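Local coordinates for uncharacterized protein PH0987 (Pyrococcus horikoshii, PDB 2PHC) that is of unknown function but, as a carboxyltransferase subdomain C and D family member, probably binds ATP and acts as a hydrolase, at residues K151-V156 and W179-R184; I100-Q105 and I144-L149; K32-E37 and V43-A48; N24-S29 and E79-K84; I117-L122 and F208-E213. One frame throughout, in Å; residues are numbered along the deposited sequence.

Contact 1. Residues K151-V156 and W179-R184; sequences KPRLKV and WRIIGR
Val156 and Ile181 supply the apolar half of this contact, while Arg153 and the carbonyl of Trp179 supply the polar half. In the apolar pair, Val156 CG1 lies 4.0 Å from Ile181 CD1, a methyl-to-methyl touch between buried residues. A bend at the second torsion of Ile181 (chi2 -59°) turns CD1 toward the valine, with CG1 on the side of the arginine. Both residues also touch Tyr171 of strand 167-171.

The polar part depends on a water. Arg153 starts with CG anti to the carbonyl carbon (chi1 -69°) and then runs extended to NE, carrying the guanidinium across to strand 180-184. NH1 of Arg153 is 4.2 Å from Trp179 O, too far for a direct bond. Water 1 fills the step: it accepts from Arg153 NH1 at 2.9 Å and donates to Trp179 O at 3.0 Å. The same NH1 comes within 3.8 Å of Ile181 CG1, approaching obliquely. Its charge is met by Asp99, whose OD2 forms a salt bridge with Arg153 NH1 and also accepts from Ile181 N.

One carboxylate oxygen thus serves both segments. With no direct hydrogen bond between them, the chemistry implies that their polar linkage is indirect, running through Asp99 and one bridging water beside a small methyl contact.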
# COMPACT_ATOMS: atom_id res chain seq x y z
N LYS A 151 14.75 0.41 -24.64
CA LYS A 151 13.96 1.17 -25.56
C LYS A 151 12.51 0.89 -25.24
O LYS A 151 12.11 -0.26 -25.19
CB LYS A 151 14.22 0.48 -26.83
CD LYS A 151 12.89 -0.58 -28.89
CE LYS A 151 11.95 -1.76 -29.19
NZ LYS A 151 12.62 -2.92 -29.92
N PRO A 152 11.71 1.94 -25.11
CA PRO A 152 10.26 1.90 -24.88
C PRO A 152 9.45 1.14 -25.94
O PRO A 152 9.76 1.27 -27.11
CB PRO A 152 9.85 3.37 -24.92
CG PRO A 152 11.12 4.13 -24.66
CD PRO A 152 12.25 3.31 -25.14
N ARG A 153 8.41 0.42 -25.51
CA ARG A 153 7.38 -0.08 -26.37
C ARG A 153 6.53 1.05 -26.91
O ARG A 153 6.43 2.11 -26.26
CB ARG A 153 6.47 -1.04 -25.60
CG ARG A 153 7.11 -2.33 -25.22
CD ARG A 153 6.09 -3.33 -24.83
NE ARG A 153 6.80 -4.57 -24.51
CZ ARG A 153 7.20 -4.90 -23.30
NH1 ARG A 153 6.90 -4.08 -22.26
NH2 ARG A 153 7.88 -6.05 -23.14
N LEU A 154 5.90 0.84 -28.08
CA LEU A 154 5.23 1.98 -28.72
C LEU A 154 3.77 2.08 -28.29
O LEU A 154 3.14 3.17 -28.42
CB LEU A 154 5.35 1.93 -30.27
CG LEU A 154 6.65 2.48 -30.87
CD1 LEU A 154 6.63 2.43 -32.44
CD2 LEU A 154 6.93 3.94 -30.38
N LYS A 155 3.25 0.94 -27.83
CA LYS A 155 1.84 0.72 -27.53
C LYS A 155 1.81 -0.24 -26.34
O LYS A 155 2.09 -1.45 -26.50
CB LYS A 155 1.06 0.05 -28.70
CG LYS A 155 0.30 0.98 -29.66
CD LYS A 155 -0.46 0.13 -30.73
CE LYS A 155 -0.82 0.89 -32.03
NZ LYS A 155 -2.37 1.04 -32.12
N VAL A 156 1.45 0.28 -25.17
CA VAL A 156 1.29 -0.54 -23.98
C VAL A 156 -0.21 -0.58 -23.76
O VAL A 156 -0.84 0.46 -23.77
CB VAL A 156 2.15 0.07 -22.79
CG1 VAL A 156 1.86 -0.62 -21.52
CG2 VAL A 156 3.68 -0.02 -23.10
N TRP A 179 8.38 0.89 -19.12
CA TRP A 179 8.29 0.34 -17.74
C TRP A 179 8.19 -1.18 -17.89
O TRP A 179 7.69 -1.63 -18.91
CB TRP A 179 7.02 0.86 -16.97
CG TRP A 179 7.20 2.28 -16.38
CD1 TRP A 179 7.84 3.33 -16.99
CD2 TRP A 179 6.79 2.80 -15.07
NE1 TRP A 179 7.89 4.44 -16.18
CE2 TRP A 179 7.24 4.16 -15.00
CE3 TRP A 179 6.11 2.27 -13.97
CZ2 TRP A 179 7.03 4.98 -13.87
CZ3 TRP A 179 5.91 3.12 -12.80
CH2 TRP A 179 6.37 4.45 -12.79
N ARG A 180 8.65 -1.96 -16.90
CA ARG A 180 8.54 -3.43 -16.96
C ARG A 180 7.15 -3.79 -16.65
O ARG A 180 6.74 -3.61 -15.52
CB ARG A 180 9.51 -4.16 -16.00
CG ARG A 180 10.96 -3.91 -16.34
CD ARG A 180 11.51 -4.49 -17.71
NE ARG A 180 12.92 -4.03 -17.87
CZ ARG A 180 13.80 -4.58 -18.73
NH1 ARG A 180 13.45 -5.63 -19.51
NH2 ARG A 180 15.02 -4.13 -18.77
N ILE A 181 6.43 -4.30 -17.64
CA ILE A 181 5.01 -4.65 -17.46
C ILE A 181 4.77 -6.06 -16.91
O ILE A 181 5.16 -7.04 -17.57
CB ILE A 181 4.22 -4.45 -18.73
CG1 ILE A 181 4.54 -3.08 -19.40
CG2 ILE A 181 2.79 -4.71 -18.48
CD1 ILE A 181 4.22 -1.74 -18.48
N ILE A 182 4.09 -6.15 -15.76
CA ILE A 182 3.93 -7.38 -14.93
C ILE A 182 2.46 -7.86 -14.83
O ILE A 182 2.18 -8.91 -14.31
CB ILE A 182 4.60 -7.22 -13.49
CG1 ILE A 182 3.84 -6.22 -12.56
CG2 ILE A 182 6.10 -6.81 -13.59
CD1 ILE A 182 4.27 -6.36 -11.03
N GLY A 183 1.52 -7.12 -15.39
CA GLY A 183 0.14 -7.44 -15.10
C GLY A 183 -0.70 -6.43 -15.81
O GLY A 183 -0.15 -5.43 -16.28
N ARG A 184 -2.01 -6.67 -15.89
CA ARG A 184 -2.89 -5.70 -16.48
C ARG A 184 -4.15 -5.67 -15.64
O ARG A 184 -4.58 -6.70 -15.14
CB ARG A 184 -3.27 -6.14 -17.87
CG ARG A 184 -3.95 -5.16 -18.65
CD ARG A 184 -3.90 -5.58 -20.17
NE ARG A 184 -4.89 -4.77 -20.88
CZ ARG A 184 -5.42 -5.03 -22.08
NH1 ARG A 184 -5.05 -6.13 -22.76
NH2 ARG A 184 -6.31 -4.17 -22.61
O HOH W 1 6.60 -1.26 -21.66

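Contact 2. Residues I100-Q105 and I144-L149; sequences IEFVAQ and IATPRL
Ile144 offers its carbonyl O (3.7 Å) and, more loosely, its side-chain CB (4.3 Å) to Val103 CG1. The carbonyl of Ala145 accepts a hydrogen bond from Asn107 ND2. Thr146 then reaches in with both branches. With OG1 beside the backbone N (chi1 -49°), CG2 falls anti to that N and touches the Phe102 ring at the edge and in its plane, 3.4 Å from CE2. Thr146 OG1 lies 3.5 Å from Val103 CG1 and receives a weak hydrogen bond from Asn107 ND2. A glycine in place of Thr146 would probably leave a gap between the Phe102 edge and Val103 and cost Asn107 its weak acceptor. Farther on, Pro147 O accepts from Arg180 NE, and that arginine makes a cation-pi contact with Phe102. The loop runs beside helix 100-107, and both pack on the sheet: Val103, Thr146 and Ile144 all touch Ile163 of strand 160-164, and Ile144 also meets Ile117 and His118 of helix 111-119.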
# COMPACT_ATOMS: atom_id res chain seq x y z
N ILE A 100 7.43 -9.95 -16.57
CA ILE A 100 7.47 -10.41 -15.19
C ILE A 100 8.56 -11.40 -14.93
O ILE A 100 9.08 -11.49 -13.87
CB ILE A 100 6.12 -10.92 -14.69
CG1 ILE A 100 6.07 -10.97 -13.17
CG2 ILE A 100 5.78 -12.27 -15.26
CD1 ILE A 100 4.76 -11.26 -12.64
N GLU A 101 8.92 -12.15 -15.94
CA GLU A 101 9.96 -13.13 -15.78
C GLU A 101 11.28 -12.47 -15.62
O GLU A 101 12.10 -12.93 -14.83
CB GLU A 101 9.93 -14.20 -16.94
CG GLU A 101 8.59 -15.05 -17.02
CD GLU A 101 7.52 -14.43 -18.02
OE1 GLU A 101 7.62 -13.24 -18.48
OE2 GLU A 101 6.56 -15.17 -18.36
N PHE A 102 11.53 -11.39 -16.36
CA PHE A 102 12.81 -10.66 -16.21
C PHE A 102 12.87 -9.95 -14.84
O PHE A 102 13.97 -9.76 -14.23
CB PHE A 102 12.94 -9.65 -17.36
CG PHE A 102 14.10 -8.70 -17.20
CD1 PHE A 102 15.28 -8.86 -17.96
CD2 PHE A 102 14.02 -7.60 -16.31
CE1 PHE A 102 16.32 -8.00 -17.80
CE2 PHE A 102 15.11 -6.78 -16.12
CZ PHE A 102 16.25 -6.94 -16.87
N VAL A 103 11.70 -9.51 -14.36
CA VAL A 103 11.65 -8.79 -13.03
C VAL A 103 12.09 -9.73 -11.93
O VAL A 103 12.92 -9.38 -11.14
CB VAL A 103 10.25 -8.24 -12.64
CG1 VAL A 103 10.30 -7.75 -11.15
CG2 VAL A 103 9.82 -7.15 -13.60
N ALA A 104 11.48 -10.92 -11.94
CA ALA A 104 11.82 -12.07 -11.09
C ALA A 104 13.30 -12.35 -11.20
O ALA A 104 14.08 -12.22 -10.28
CB ALA A 104 11.03 -13.24 -11.61
N GLN A 105 13.72 -12.64 -12.39
CA GLN A 105 15.09 -13.08 -12.58
C GLN A 105 16.08 -12.04 -12.23
O GLN A 105 17.08 -12.38 -11.62
CB GLN A 105 15.22 -13.56 -14.05
CG GLN A 105 16.65 -13.71 -14.57
CD GLN A 105 16.77 -14.86 -15.54
OE1 GLN A 105 15.82 -15.11 -16.36
NE2 GLN A 105 17.92 -15.62 -15.45
N ILE A 144 11.61 -6.01 -5.55
CA ILE A 144 11.18 -6.07 -6.96
C ILE A 144 11.58 -4.88 -7.85
O ILE A 144 11.17 -4.81 -9.00
CB ILE A 144 9.72 -6.47 -7.08
CG1 ILE A 144 8.81 -5.48 -6.38
CG2 ILE A 144 9.52 -7.87 -6.53
CD1 ILE A 144 7.41 -5.63 -6.88
N ALA A 145 12.45 -4.01 -7.33
CA ALA A 145 13.01 -2.87 -8.06
C ALA A 145 13.63 -3.33 -9.41
O ALA A 145 14.40 -4.30 -9.42
CB ALA A 145 14.06 -2.16 -7.18
N THR A 146 13.33 -2.68 -10.54
CA THR A 146 13.82 -3.12 -11.86
C THR A 146 13.87 -1.98 -12.81
O THR A 146 12.81 -1.33 -13.06
CB THR A 146 12.93 -4.24 -12.53
OG1 THR A 146 12.68 -5.28 -11.59
CG2 THR A 146 13.64 -4.87 -13.76
N PRO A 147 15.06 -1.74 -13.42
CA PRO A 147 15.20 -0.61 -14.38
C PRO A 147 14.32 -0.80 -15.59
O PRO A 147 13.87 -1.89 -15.78
CB PRO A 147 16.69 -0.58 -14.74
CG PRO A 147 17.14 -2.03 -14.56
CD PRO A 147 16.33 -2.50 -13.29
N ARG A 148 13.98 0.28 -16.30
CA ARG A 148 13.13 0.32 -17.52
C ARG A 148 13.73 -0.45 -18.74
O ARG A 148 14.94 -0.76 -18.77
CB ARG A 148 13.01 1.81 -17.97
CG ARG A 148 12.07 2.67 -17.11
CD ARG A 148 12.58 4.13 -17.23
NE ARG A 148 11.85 5.12 -16.38
CZ ARG A 148 12.11 5.39 -15.09
NH1 ARG A 148 13.07 4.80 -14.41
NH2 ARG A 148 11.43 6.30 -14.49
N LEU A 149 12.93 -0.66 -19.77
CA LEU A 149 13.43 -1.25 -20.99
C LEU A 149 14.44 -0.27 -21.58
O LEU A 149 14.39 0.95 -21.32
CB LEU A 149 12.32 -1.58 -21.97
CG LEU A 149 11.28 -2.69 -21.65
CD1 LEU A 149 10.27 -2.57 -22.68
CD2 LEU A 149 11.83 -3.99 -21.79

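Contact 3. Residues K32-E37 and V43-A48; sequences KAIEKE and VELVPA
Leu45 alone carries the strand's share of the contact, both methyls reaching Ile34 and CD1 also meeting the acidic Glu35. The setting is a helix packed on an antiparallel sheet: helix 21-37 lies against strand 42-48, an edge strand of a four-stranded sheet. That strand has a classic beta bulge where Val43 and Glu44 both face Ile55, just before Leu45 turns toward the helix.

Leu45 has CG anti to its carbonyl carbon (chi1 -75°), and from there CD2 meets Ile34 CD1 at 4.1 Å, a contact between branch ends. The other methyl, CD1, comes up to the exposed Glu35. This glutamate bends at its second torsion (chi2 -84°), and its chain and that of the leucine lie alongside each other, pointing opposite ways, with Glu35 CG 4.0 Å from Leu45 CD1. Ile34 is buried and continues onto Ile73 of helix 63-82, while Leu45 also rests on Ala31 and Val54. No hydrogen bond joins the two segments; where the carboxylate is nearest the strand, Glu35 OE1 stands 3.7 Å from Leu45 CD1.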
# COMPACT_ATOMS: atom_id res chain seq x y z
N LYS A 32 -0.21 9.72 16.10
CA LYS A 32 -1.05 10.82 15.78
C LYS A 32 -2.54 10.74 16.17
O LYS A 32 -3.09 11.73 16.48
CB LYS A 32 -0.80 11.37 14.38
CG LYS A 32 0.58 11.98 14.18
CD LYS A 32 0.63 13.48 14.29
CE LYS A 32 1.99 13.98 14.62
NZ LYS A 32 2.24 15.37 14.26
N ALA A 33 -3.16 9.55 16.18
CA ALA A 33 -4.62 9.41 16.30
C ALA A 33 -4.76 9.56 17.80
O ALA A 33 -5.65 10.26 18.33
CB ALA A 33 -5.10 8.00 15.85
N ILE A 34 -3.86 8.92 18.52
CA ILE A 34 -3.86 9.06 19.94
C ILE A 34 -3.61 10.44 20.43
O ILE A 34 -4.24 10.83 21.39
CB ILE A 34 -2.90 8.09 20.64
CG1 ILE A 34 -3.41 6.67 20.41
CG2 ILE A 34 -2.81 8.37 22.18
CD1 ILE A 34 -2.36 5.71 20.85
N GLU A 35 -2.66 11.14 19.84
CA GLU A 35 -2.35 12.55 20.17
C GLU A 35 -3.54 13.50 19.85
O GLU A 35 -3.65 14.58 20.44
CB GLU A 35 -1.14 13.04 19.35
CG GLU A 35 0.20 12.38 19.68
CD GLU A 35 0.96 13.00 20.88
OE1 GLU A 35 2.10 12.51 21.17
OE2 GLU A 35 0.43 13.94 21.55
N LYS A 36 -4.38 13.13 18.87
CA LYS A 36 -5.55 13.89 18.58
C LYS A 36 -6.54 13.88 19.78
O LYS A 36 -7.08 14.88 20.08
CB LYS A 36 -6.23 13.35 17.30
CG LYS A 36 -7.44 14.18 16.83
CD LYS A 36 -7.89 13.73 15.45
CE LYS A 36 -8.79 14.78 14.80
NZ LYS A 36 -9.66 14.10 13.76
N GLU A 37 -6.75 12.75 20.43
CA GLU A 37 -7.46 12.73 21.67
C GLU A 37 -6.86 13.34 22.90
O GLU A 37 -7.58 13.64 23.79
CB GLU A 37 -7.95 11.34 22.03
CG GLU A 37 -8.05 10.41 20.94
CD GLU A 37 -9.31 10.52 20.30
OE1 GLU A 37 -10.28 10.27 20.97
OE2 GLU A 37 -9.36 10.89 19.14
N VAL A 43 0.96 9.14 29.35
CA VAL A 43 2.28 9.64 29.73
C VAL A 43 3.29 9.84 28.51
O VAL A 43 3.73 10.95 28.23
CB VAL A 43 2.76 8.87 30.95
CG1 VAL A 43 4.29 9.05 31.21
CG2 VAL A 43 1.87 9.25 32.19
N GLU A 44 3.54 8.76 27.76
CA GLU A 44 4.52 8.78 26.74
C GLU A 44 4.03 7.87 25.58
O GLU A 44 3.25 6.94 25.79
CB GLU A 44 5.85 8.26 27.32
CG GLU A 44 7.05 8.31 26.33
CD GLU A 44 8.45 8.45 26.99
OE1 GLU A 44 9.31 9.15 26.35
OE2 GLU A 44 8.71 7.84 28.08
N LEU A 45 4.52 8.18 24.39
CA LEU A 45 4.32 7.36 23.19
C LEU A 45 5.72 7.22 22.54
O LEU A 45 6.37 8.19 22.30
CB LEU A 45 3.36 8.10 22.19
CG LEU A 45 1.86 8.16 22.46
CD1 LEU A 45 1.22 8.90 21.35
CD2 LEU A 45 1.23 6.76 22.61
N VAL A 46 6.14 6.01 22.26
CA VAL A 46 7.48 5.77 21.72
C VAL A 46 7.22 4.92 20.51
O VAL A 46 6.92 3.75 20.65
CB VAL A 46 8.43 4.99 22.77
CG1 VAL A 46 9.89 5.01 22.33
CG2 VAL A 46 8.28 5.56 24.26
N PRO A 47 7.18 5.53 19.33
CA PRO A 47 7.05 4.74 18.10
C PRO A 47 8.30 3.91 17.89
O PRO A 47 9.35 4.39 18.23
CB PRO A 47 6.88 5.82 17.01
CG PRO A 47 7.56 7.08 17.58
CD PRO A 47 7.18 6.99 19.06
N ALA A 48 8.23 2.71 17.32
CA ALA A 48 9.41 1.99 16.79
C ALA A 48 8.98 1.61 15.42
O ALA A 48 7.82 1.89 15.09
CB ALA A 48 9.78 0.71 17.68

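Contact 4. Residues N24-S29 and E79-K84; sequences NDRVHS and ERIKGK
Ile81 and Arg26 form the closely packed part of this helix-helix contact, with Ile81 CD1 3.7 Å from Arg26 NH1 in an oblique approach. Within its own helix, Ile81 CG1 stands 3.7 Å above one face of the Arg80 guanidinium, off-centre toward its rim. The Arg80 chain bends at its third torsion (chi3 72°), bringing NH2 within 3.7 Å of Ser29 CB. Ser29 OG donates instead to Asp25 O at a short 2.5 Å, from the carbonyl face opposite Ser29 N.

The looser side runs through water 2, which accepts from Arg80 NH2 at 3.1 Å but donates only weakly to Asp25 OD2 at 3.5 Å. Replacing Ser29 with a glycine would probably open a gap beside the Arg80 guanidinium and remove a donor from Asp25 O. Salt bridges with neighbours steady both arginines: Arg26 with Glu22, Arg80 with Glu77. Helices 21-37 and 63-82 thus meet beside Leu122, which touches Arg26 and Ile81, and Tyr205 of strand 205-211, which touches Arg80 and Ile81.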
# COMPACT_ATOMS: atom_id res chain seq x y z
N ASN A 24 5.63 1.70 9.06
CA ASN A 24 6.15 2.90 9.61
C ASN A 24 5.04 3.94 9.69
O ASN A 24 4.91 4.58 10.73
CB ASN A 24 7.44 3.40 8.86
CG ASN A 24 8.12 4.54 9.62
OD1 ASN A 24 7.68 5.71 9.53
ND2 ASN A 24 9.12 4.19 10.48
N ASP A 25 4.22 4.07 8.65
CA ASP A 25 3.17 5.09 8.65
C ASP A 25 1.91 4.76 9.49
O ASP A 25 1.26 5.69 10.05
CB ASP A 25 2.75 5.47 7.28
CG ASP A 25 1.98 6.76 7.28
OD1 ASP A 25 2.60 7.81 7.58
OD2 ASP A 25 0.74 6.74 6.98
N ARG A 26 1.58 3.48 9.56
CA ARG A 26 0.58 3.01 10.54
C ARG A 26 0.95 3.42 11.99
O ARG A 26 0.12 3.99 12.69
CB ARG A 26 0.35 1.53 10.45
CG ARG A 26 -0.27 1.07 9.10
CD ARG A 26 -0.86 -0.40 9.29
NE ARG A 26 -1.36 -0.95 8.01
CZ ARG A 26 -2.65 -1.03 7.65
NH1 ARG A 26 -3.60 -0.59 8.50
NH2 ARG A 26 -3.00 -1.54 6.45
N VAL A 27 2.18 3.11 12.42
CA VAL A 27 2.75 3.48 13.70
C VAL A 27 2.56 4.94 13.89
O VAL A 27 1.88 5.36 14.83
CB VAL A 27 4.25 3.08 13.83
CG1 VAL A 27 4.88 3.63 15.08
CG2 VAL A 27 4.40 1.57 13.81
N HIS A 28 3.10 5.72 12.97
CA HIS A 28 3.05 7.17 13.05
C HIS A 28 1.57 7.72 13.05
O HIS A 28 1.24 8.57 13.83
CB HIS A 28 3.85 7.78 11.91
CG HIS A 28 3.83 9.27 11.90
ND1 HIS A 28 3.42 9.99 10.78
CD2 HIS A 28 4.22 10.17 12.82
CE1 HIS A 28 3.52 11.28 11.05
NE2 HIS A 28 3.98 11.42 12.29
N SER A 29 0.72 7.21 12.19
CA SER A 29 -0.69 7.62 12.10
C SER A 29 -1.45 7.28 13.37
O SER A 29 -2.28 8.03 13.77
CB SER A 29 -1.35 6.85 10.95
OG SER A 29 -0.77 7.20 9.77
N GLU A 79 -10.27 1.29 10.20
CA GLU A 79 -11.48 1.65 9.45
C GLU A 79 -11.27 2.93 8.61
O GLU A 79 -11.90 3.11 7.59
CB GLU A 79 -12.66 1.80 10.46
CG GLU A 79 -13.92 2.43 9.91
CD GLU A 79 -14.76 3.06 11.07
OE1 GLU A 79 -14.29 3.94 11.88
OE2 GLU A 79 -15.92 2.65 11.15
N ARG A 80 -10.50 3.88 9.09
CA ARG A 80 -10.23 5.06 8.37
C ARG A 80 -9.40 4.71 7.10
O ARG A 80 -9.64 5.19 5.98
CB ARG A 80 -9.46 5.99 9.28
CG ARG A 80 -8.88 7.18 8.49
CD ARG A 80 -8.08 8.11 9.31
NE ARG A 80 -6.80 7.52 9.68
CZ ARG A 80 -5.74 7.42 8.91
NH1 ARG A 80 -5.77 7.86 7.67
NH2 ARG A 80 -4.65 6.83 9.37
N ILE A 81 -8.47 3.82 7.25
CA ILE A 81 -7.55 3.48 6.14
C ILE A 81 -8.32 2.62 5.16
O ILE A 81 -8.20 2.80 3.95
CB ILE A 81 -6.33 2.74 6.69
CG1 ILE A 81 -5.49 3.68 7.56
CG2 ILE A 81 -5.51 1.99 5.54
CD1 ILE A 81 -4.39 2.97 8.33
N LYS A 82 -9.15 1.70 5.66
CA LYS A 82 -10.11 0.97 4.78
C LYS A 82 -10.97 1.87 3.93
O LYS A 82 -11.19 1.58 2.77
CB LYS A 82 -10.92 -0.08 5.55
CG LYS A 82 -12.33 -0.50 4.92
NZ LYS A 82 -14.92 -2.51 5.71
N GLY A 83 -11.44 2.98 4.48
CA GLY A 83 -12.32 3.87 3.74
C GLY A 83 -11.63 4.58 2.59
O GLY A 83 -12.29 5.18 1.74
N LYS A 84 -10.28 4.53 2.57
CA LYS A 84 -9.44 5.34 1.72
C LYS A 84 -8.75 4.40 0.69
O LYS A 84 -7.98 4.81 -0.14
CB LYS A 84 -8.40 6.05 2.62
CG LYS A 84 -8.85 7.37 3.28
CD LYS A 84 -7.72 8.01 4.27
CE LYS A 84 -6.49 8.67 3.54
NZ LYS A 84 -6.94 9.64 2.54
O HOH W 2 -2.70 6.13 7.04

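Contact 5. Residues I117-L122 and F208-E213; sequences IHSKPL and FVPIDE
His118 and Phe208 make the aromatic part of the contact. The two planes differ by 27° and the centroids are 5.1 Å apart, a displaced pair with little face overlap. The closest approach joins His118 CE1 to Phe208 CD2 at 3.5 Å. Having CG anti to the backbone N (chi1 -160°) swings the imidazole toward the strand, and both its nitrogens are hydrogen-bonded, ND1 with Tyr92 OH and NE2 with Thr168 OG1, which should fix the rotation of the ring.

A second, van der Waals group pairs Ser119 with Pro210. Ser119 OG is 3.7 Å from Pro210 CG, and Ser119 CB is 3.9 Å from Pro210 CD. The hydroxyl has its hydrogen-bond partner in its own helix, at Ile115 O.

The polar bridging is done by water 3. It accepts from Phe208 N at 2.9 Å and donates to Pro121 O at 2.6 Å, with a weaker bond to Ser119 O. Thus the strand's N-H is tied to the chain following the helix, although no direct hydrogen bond crosses.

The arrangement packs helix 111-119 on the closed mixed sheet, where strand 205-211 pairs with 85-92 and 123-129, consistent with the cyclophilin-like barrel expected for this family.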
# COMPACT_ATOMS: atom_id res chain seq x y z
N ILE A 117 4.88 -10.04 -3.53
CA ILE A 117 5.64 -8.88 -3.13
C ILE A 117 5.06 -7.62 -3.70
O ILE A 117 4.90 -6.64 -2.98
CB ILE A 117 7.07 -9.05 -3.51
CG1 ILE A 117 7.63 -10.26 -2.74
CG2 ILE A 117 7.93 -7.79 -3.23
CD1 ILE A 117 9.08 -10.59 -3.17
N HIS A 118 4.78 -7.63 -4.99
CA HIS A 118 3.95 -6.63 -5.61
C HIS A 118 2.54 -6.34 -5.04
O HIS A 118 2.14 -5.17 -4.91
CB HIS A 118 3.80 -6.84 -7.09
CG HIS A 118 3.39 -5.62 -7.79
ND1 HIS A 118 2.06 -5.31 -8.05
CD2 HIS A 118 4.11 -4.57 -8.21
CE1 HIS A 118 2.00 -4.12 -8.61
NE2 HIS A 118 3.23 -3.64 -8.69
N SER A 119 1.76 -7.37 -4.81
CA SER A 119 0.40 -7.15 -4.38
C SER A 119 0.22 -7.08 -2.80
O SER A 119 -0.87 -6.77 -2.32
CB SER A 119 -0.50 -8.22 -4.98
OG SER A 119 -0.29 -9.47 -4.29
N LYS A 120 1.28 -7.29 -2.04
CA LYS A 120 1.22 -7.22 -0.59
C LYS A 120 1.06 -5.76 -0.04
O LYS A 120 0.15 -5.53 0.71
CB LYS A 120 2.41 -8.01 0.04
CG LYS A 120 2.60 -7.90 1.61
CE LYS A 120 -0.50 -7.06 4.19
NZ LYS A 120 -0.49 -5.57 3.87
N PRO A 121 1.88 -4.79 -0.44
CA PRO A 121 1.68 -3.47 0.19
C PRO A 121 0.39 -2.70 -0.10
O PRO A 121 -0.34 -2.91 -1.10
CB PRO A 121 2.86 -2.62 -0.31
CG PRO A 121 3.84 -3.61 -1.04
CD PRO A 121 3.00 -4.82 -1.39
N LEU A 122 0.12 -1.81 0.84
CA LEU A 122 -0.82 -0.77 0.66
C LEU A 122 -0.12 0.42 0.06
O LEU A 122 0.79 0.97 0.66
CB LEU A 122 -1.40 -0.38 2.02
CG LEU A 122 -2.84 0.13 1.97
CD1 LEU A 122 -3.71 -0.90 1.19
CD2 LEU A 122 -3.42 0.46 3.39
N PHE A 208 -3.64 -3.94 -4.76
CA PHE A 208 -3.74 -4.79 -5.95
C PHE A 208 -4.18 -6.16 -5.55
O PHE A 208 -3.78 -6.65 -4.51
CB PHE A 208 -2.47 -4.86 -6.79
CG PHE A 208 -2.04 -3.52 -7.34
CD1 PHE A 208 -2.77 -2.88 -8.30
CD2 PHE A 208 -0.86 -2.94 -6.93
CE1 PHE A 208 -2.32 -1.65 -8.82
CE2 PHE A 208 -0.42 -1.73 -7.43
CZ PHE A 208 -1.15 -1.12 -8.38
N VAL A 209 -5.05 -6.73 -6.38
CA VAL A 209 -5.72 -8.00 -6.10
C VAL A 209 -5.51 -8.93 -7.28
O VAL A 209 -6.18 -8.74 -8.32
CB VAL A 209 -7.29 -7.80 -5.91
CG1 VAL A 209 -7.99 -9.19 -5.60
CG2 VAL A 209 -7.62 -6.77 -4.81
N PRO A 210 -4.57 -9.91 -7.18
CA PRO A 210 -4.35 -10.84 -8.28
C PRO A 210 -5.65 -11.55 -8.65
O PRO A 210 -6.34 -12.01 -7.78
CB PRO A 210 -3.40 -11.84 -7.65
CG PRO A 210 -2.74 -11.16 -6.55
CD PRO A 210 -3.73 -10.25 -6.00
N ILE A 211 -6.02 -11.54 -9.93
CA ILE A 211 -7.16 -12.29 -10.51
C ILE A 211 -6.59 -13.19 -11.63
O ILE A 211 -5.44 -13.00 -12.05
CB ILE A 211 -8.31 -11.35 -11.08
CG1 ILE A 211 -7.81 -10.45 -12.22
CG2 ILE A 211 -9.00 -10.57 -9.98
CD1 ILE A 211 -8.89 -9.61 -12.91
N ASP A 212 -7.37 -14.17 -12.11
CA ASP A 212 -6.99 -14.96 -13.35
C ASP A 212 -7.55 -14.34 -14.66
O ASP A 212 -8.39 -13.45 -14.61
CB ASP A 212 -7.36 -16.47 -13.23
CG ASP A 212 -8.77 -16.68 -12.69
OD1 ASP A 212 -9.70 -15.98 -13.20
OD2 ASP A 212 -8.94 -17.51 -11.73
N GLU A 213 -7.11 -14.83 -15.81
CA GLU A 213 -7.57 -14.35 -17.13
C GLU A 213 -9.09 -14.22 -17.31
O GLU A 213 -9.56 -13.52 -18.19
CB GLU A 213 -6.99 -15.28 -18.23
CG GLU A 213 -7.12 -14.84 -19.70
CD GLU A 213 -5.95 -15.38 -20.53
OE1 GLU A 213 -5.29 -16.37 -20.11
OE2 GLU A 213 -5.67 -14.79 -21.62
O HOH W 3 -1.13 -4.09 -3.33

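Overall arrangement
From the N terminus, contact 3 closes the first and smallest loop and lies nested inside the larger one closed by contact 4; both use helix 21-37, uniting the four-stranded antiparallel sheet with helix 63-82. Farther along, contact 2 opens at helix 100-107 and contact 5 at helix 111-119, and these two cross because contact 2 closes at 144-149, before 208-213 is reached. Contact 1 follows contact 2 in series and is nested within contact 5. Arg180 joins contacts 1 and 2, while His118 of contact 5 touches Ile182 and Ile144. Contacts 1 and 3 have centres about 44 Å apart; between these two regions, contacts 4 and 5 meet through Leu122.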